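Local coordinates for protein apical membrane antigen AMA1 (Toxoplasma gondii ME49, PDB 4YIV) that takes part in host cell invasion as an essential microneme surface protein of the moving junction, the ring formed between parasite and host cell membranes, at residues 117-122 / 164-169; 128-133 / 348-353. One frame throughout, in Å; residues are numbered along the deposited sequence.

Contact 1 of 2, residues 117-122 / 164-169; sequences PMELLE and KKRLCH. With CD (cadmium ion), chain D.
Arg166 and a cadmium ion share the same carboxylate: OE2 of Glu119 takes a 2.7 Å salt-bridge hydrogen bond from Arg166 NH1 and also lies 2.5 Å from the metal. That bond is nearly straight, 175° at the hydrogen, and uses the anti lone pair of OE2. The oxygen lies almost exactly in the guanidinium plane, although the carboxylate itself is turned 59° from it. Glu119 OE1 binds cadmium as well, and Glu122 OE2 and a water join them. The other oxygen of Glu122, OE1, forms the weaker salt bridge, 3.4 Å to Arg166 NH2. Asp132 is a second carboxylate partner of that same nitrogen.

Arg166 bends at chi3 (82°), which brings its flat end alongside the short helix 118-122, its edge to the two carboxylates. Met118 supports one face, with CB 3.9 Å above the plane and shifted toward the rim, while its CG touches Arg166 NH2 at 3.4 Å. The backbone contributes too: Met118 N donates to Arg166 O over 3.1 Å. Pro117, the N-cap of helix 118-122, pairs with Leu167 as an antiparallel non-hydrogen-bonded pair, and Leu167 CD2 rests on Pro117 CA. Arg166 and Leu167 together face Asp162 in a G1 beta bulge at the start of strand 167-170.

Beside this polar rim, Leu121 meets Cys168, disulfide-bonded to Cys136. Arginine and metal probably share the glutamates' negative charge, favouring their deprotonated form and tying the helix to the turn before strand 167-170, in a PAN-clan domain.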
# COMPACT_ATOMS: atom_id res chain seq x y z
N PRO A 117 -16.15 -15.03 3.21
CA PRO A 117 -15.51 -15.30 4.50
C PRO A 117 -14.22 -16.09 4.38
O PRO A 117 -14.16 -17.08 3.66
CB PRO A 117 -16.58 -16.11 5.24
CG PRO A 117 -17.27 -16.85 4.15
CD PRO A 117 -17.32 -15.90 2.98
N MET A 118 -13.19 -15.65 5.09
CA MET A 118 -11.88 -16.29 5.03
C MET A 118 -11.95 -17.78 5.44
O MET A 118 -11.16 -18.61 4.96
CB MET A 118 -10.93 -15.55 5.94
CG MET A 118 -9.52 -16.11 5.96
SD MET A 118 -8.72 -16.20 4.31
CE MET A 118 -8.87 -14.48 3.78
N GLU A 119 -12.90 -18.13 6.30
CA GLU A 119 -12.99 -19.52 6.75
C GLU A 119 -13.22 -20.45 5.59
O GLU A 119 -12.69 -21.56 5.55
CB GLU A 119 -14.10 -19.67 7.81
CG GLU A 119 -13.67 -19.26 9.17
CD GLU A 119 -12.61 -20.17 9.74
OE1 GLU A 119 -12.87 -21.41 9.75
OE2 GLU A 119 -11.52 -19.65 10.14
N LEU A 120 -14.03 -20.03 4.63
CA LEU A 120 -14.30 -20.89 3.50
C LEU A 120 -13.08 -20.96 2.56
O LEU A 120 -12.85 -22.00 1.97
CB LEU A 120 -15.56 -20.44 2.76
CG LEU A 120 -16.84 -21.04 3.34
CD1 LEU A 120 -16.97 -20.82 4.80
CD2 LEU A 120 -17.98 -20.39 2.64
N LEU A 121 -12.30 -19.89 2.46
CA LEU A 121 -11.12 -19.89 1.60
C LEU A 121 -10.04 -20.78 2.19
O LEU A 121 -9.32 -21.48 1.48
CB LEU A 121 -10.56 -18.48 1.42
CG LEU A 121 -11.44 -17.45 0.69
CD1 LEU A 121 -10.77 -16.07 0.68
CD2 LEU A 121 -11.71 -17.91 -0.69
N GLU A 122 -9.90 -20.69 3.51
CA GLU A 122 -8.97 -21.53 4.23
C GLU A 122 -9.25 -23.04 3.98
O GLU A 122 -8.33 -23.88 3.96
CB GLU A 122 -9.06 -21.17 5.72
CG GLU A 122 -8.77 -22.27 6.69
CD GLU A 122 -9.21 -21.91 8.10
OE1 GLU A 122 -9.11 -20.72 8.50
OE2 GLU A 122 -9.66 -22.84 8.78
N LYS A 164 -9.95 -7.54 10.48
CA LYS A 164 -10.70 -7.65 11.72
C LYS A 164 -11.88 -8.64 11.59
O LYS A 164 -11.98 -9.57 12.38
CB LYS A 164 -11.21 -6.28 12.16
CG LYS A 164 -11.84 -6.26 13.54
CD LYS A 164 -12.41 -4.86 13.86
CE LYS A 164 -13.40 -4.90 15.03
NZ LYS A 164 -13.96 -3.56 15.41
N LYS A 165 -12.74 -8.46 10.59
CA LYS A 165 -13.85 -9.37 10.36
C LYS A 165 -13.47 -10.62 9.59
O LYS A 165 -14.27 -11.55 9.46
CB LYS A 165 -14.96 -8.65 9.64
CG LYS A 165 -15.47 -7.46 10.41
CD LYS A 165 -16.68 -6.91 9.76
CE LYS A 165 -17.33 -5.86 10.63
NZ LYS A 165 -18.56 -5.37 9.94
N ARG A 166 -12.24 -10.66 9.08
CA ARG A 166 -11.78 -11.73 8.20
C ARG A 166 -12.71 -11.96 7.04
O ARG A 166 -13.19 -13.08 6.82
CB ARG A 166 -11.58 -13.05 8.99
CG ARG A 166 -10.42 -12.98 9.91
CD ARG A 166 -10.21 -14.28 10.66
NE ARG A 166 -9.50 -15.29 9.89
CZ ARG A 166 -9.86 -16.57 9.77
NH1 ARG A 166 -10.95 -17.03 10.36
NH2 ARG A 166 -9.11 -17.41 9.05
N LEU A 167 -12.94 -10.87 6.29
CA LEU A 167 -13.80 -10.84 5.11
C LEU A 167 -12.99 -10.32 3.93
O LEU A 167 -12.29 -9.32 4.07
CB LEU A 167 -15.01 -9.93 5.32
CG LEU A 167 -16.03 -10.45 6.32
CD1 LEU A 167 -17.11 -9.41 6.48
CD2 LEU A 167 -16.59 -11.79 5.85
N CYS A 168 -13.17 -10.96 2.78
CA CYS A 168 -12.50 -10.59 1.54
C CYS A 168 -13.51 -9.90 0.61
O CYS A 168 -14.46 -10.52 0.11
CB CYS A 168 -11.91 -11.84 0.88
SG CYS A 168 -10.83 -11.48 -0.54
N HIS A 169 -13.33 -8.60 0.44
CA HIS A 169 -14.15 -7.80 -0.48
C HIS A 169 -13.55 -7.73 -1.85
O HIS A 169 -12.41 -7.34 -1.98
CB HIS A 169 -14.28 -6.35 0.02
CG HIS A 169 -15.02 -6.23 1.32
ND1 HIS A 169 -16.38 -6.05 1.37
CD2 HIS A 169 -14.59 -6.27 2.60
CE1 HIS A 169 -16.76 -5.99 2.64
NE2 HIS A 169 -15.69 -6.13 3.40
CD CD D . -10.55 -21.84 10.71
O HOH W 1 -8.69 -20.52 11.62

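Contact 2 of 2, residues 128-133 / 348-353; sequences KASTDL and PSNPSV
Ser130 O is gripped twice by Ser349, which offers both its backbone nitrogen and its hydroxyl. The bond from Ser349 N measures 2.9 Å, and the nitrogen lies in the carbonyl plane. Ser349 OG comes in at 3.2 Å from the same oxygen but from above that plane, at a C=O...donor angle of 117°, so it is the less directional of the two. With chi1 at 59°, its OG sits between the backbone N and the carbonyl carbon, near enough to its own N for both to reach Ser130 O. Pro348 CA adds a CH...O contact of 3.3 Å to this carbonyl, which thus meets three groups of the loop.

Beyond this centre the contact becomes packing. Pro348 lays its CB against Ser130 OG at 3.3 Å; the polar needs of that hydroxyl are met by Asp222. Asn350 brings ND2 alongside Ser130 CB, 3.4 Å away, and Thr131 CG2 lies 3.8 Å from Pro348 N. Val353 CG2 brushes Ser130 OG, while Ile225 of helix 224-227 touches both Val353 and Thr131.

The amide of Asn350 is held by its own loop: OD1 accepts from Ser352 N, in the carbonyl plane, from Ser352 OG and from Val353 N. On the other partner, Thr131 is the N-cap of helix 132-141, with OG1 bonded to Gly134 N. The Ser352 N bond makes an Asx turn and that from Val353 N an Asx motif, so in this AMA1 fragment an Asx-turn loop after strand 329-333 meets the residues leading into a threonine-capped helix.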
# COMPACT_ATOMS: atom_id res chain seq x y z
N LYS A 128 -4.10 -21.89 -2.56
CA LYS A 128 -2.81 -22.42 -2.17
C LYS A 128 -2.03 -21.48 -1.25
O LYS A 128 -1.05 -21.87 -0.61
CB LYS A 128 -2.02 -22.72 -3.46
CG LYS A 128 -2.69 -23.79 -4.36
CD LYS A 128 -2.68 -25.17 -3.71
CE LYS A 128 -3.62 -26.18 -4.38
NZ LYS A 128 -3.10 -26.71 -5.65
N ALA A 129 -2.46 -20.23 -1.15
CA ALA A 129 -1.73 -19.24 -0.35
C ALA A 129 -1.59 -19.69 1.09
O ALA A 129 -2.49 -20.32 1.65
CB ALA A 129 -2.44 -17.88 -0.39
N SER A 130 -0.47 -19.32 1.69
CA SER A 130 -0.16 -19.70 3.07
C SER A 130 -0.54 -18.69 4.16
O SER A 130 -0.28 -18.95 5.34
CB SER A 130 1.33 -19.97 3.16
OG SER A 130 2.03 -18.75 3.30
N THR A 131 -1.11 -17.53 3.79
CA THR A 131 -1.52 -16.51 4.77
C THR A 131 -2.93 -16.07 4.46
O THR A 131 -3.40 -16.22 3.32
CB THR A 131 -0.61 -15.25 4.81
OG1 THR A 131 -0.78 -14.47 3.59
CG2 THR A 131 0.84 -15.62 5.01
N ASP A 132 -3.63 -15.53 5.45
CA ASP A 132 -5.03 -15.18 5.23
C ASP A 132 -5.06 -14.04 4.23
O ASP A 132 -5.90 -14.04 3.32
CB ASP A 132 -5.74 -14.79 6.54
CG ASP A 132 -6.17 -16.03 7.37
OD1 ASP A 132 -6.12 -17.16 6.84
OD2 ASP A 132 -6.53 -15.87 8.55
N LEU A 133 -4.15 -13.08 4.37
CA LEU A 133 -4.13 -11.96 3.41
C LEU A 133 -3.89 -12.49 1.99
O LEU A 133 -4.55 -12.09 1.01
CB LEU A 133 -3.07 -10.94 3.79
CG LEU A 133 -2.92 -9.76 2.79
CD1 LEU A 133 -4.24 -9.03 2.55
CD2 LEU A 133 -1.89 -8.74 3.30
N PRO A 348 3.10 -17.29 7.61
CA PRO A 348 2.66 -18.45 6.84
C PRO A 348 2.28 -19.66 7.73
O PRO A 348 2.91 -19.85 8.76
CB PRO A 348 3.88 -18.78 5.98
CG PRO A 348 4.60 -17.53 5.87
CD PRO A 348 4.42 -16.83 7.16
N SER A 349 1.28 -20.42 7.32
CA SER A 349 0.86 -21.64 8.00
C SER A 349 1.62 -22.90 7.57
O SER A 349 1.18 -24.02 7.81
CB SER A 349 -0.61 -21.86 7.74
OG SER A 349 -0.85 -21.97 6.36
N ASN A 350 2.73 -22.72 6.88
CA ASN A 350 3.61 -23.85 6.66
C ASN A 350 5.03 -23.37 6.83
O ASN A 350 5.29 -22.17 6.78
CB ASN A 350 3.36 -24.44 5.27
CG ASN A 350 3.82 -23.52 4.16
OD1 ASN A 350 5.02 -23.28 3.99
ND2 ASN A 350 2.87 -22.98 3.41
N PRO A 351 5.97 -24.30 7.06
CA PRO A 351 7.32 -23.84 7.34
C PRO A 351 8.17 -23.58 6.06
O PRO A 351 9.34 -23.29 6.19
CB PRO A 351 7.90 -24.98 8.17
CG PRO A 351 7.19 -26.20 7.59
CD PRO A 351 5.79 -25.74 7.34
N SER A 352 7.63 -23.77 4.86
CA SER A 352 8.45 -23.55 3.66
C SER A 352 8.61 -22.07 3.29
O SER A 352 9.64 -21.65 2.77
CB SER A 352 7.88 -24.26 2.45
OG SER A 352 6.80 -23.53 1.91
N VAL A 353 7.59 -21.27 3.56
CA VAL A 353 7.61 -19.90 3.12
C VAL A 353 8.33 -19.09 4.16
O VAL A 353 7.94 -19.07 5.34
CB VAL A 353 6.20 -19.39 2.85
CG1 VAL A 353 6.23 -17.96 2.48
CG2 VAL A 353 5.59 -20.22 1.73

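Contacts 1 and 2 lie about 15 Å apart, centre to centre, on the same side of the chain's centre, and each mixes buried with accessible residues. Helices 118-122 and 132-141 follow one another in sequence, so the first segments are neighbours, whereas the second come from a strand of the first sheet and from a distant loop. Asp132 joins them: it belongs to the segment of contact 2, and while one carboxylate oxygen serves contact 1, the other pairs with Arg135 of its own helix. Contact 1 is the larger, 324 against 187 Å², and rests on charges and a metal; contact 2 depends on neutral groups around one carbonyl.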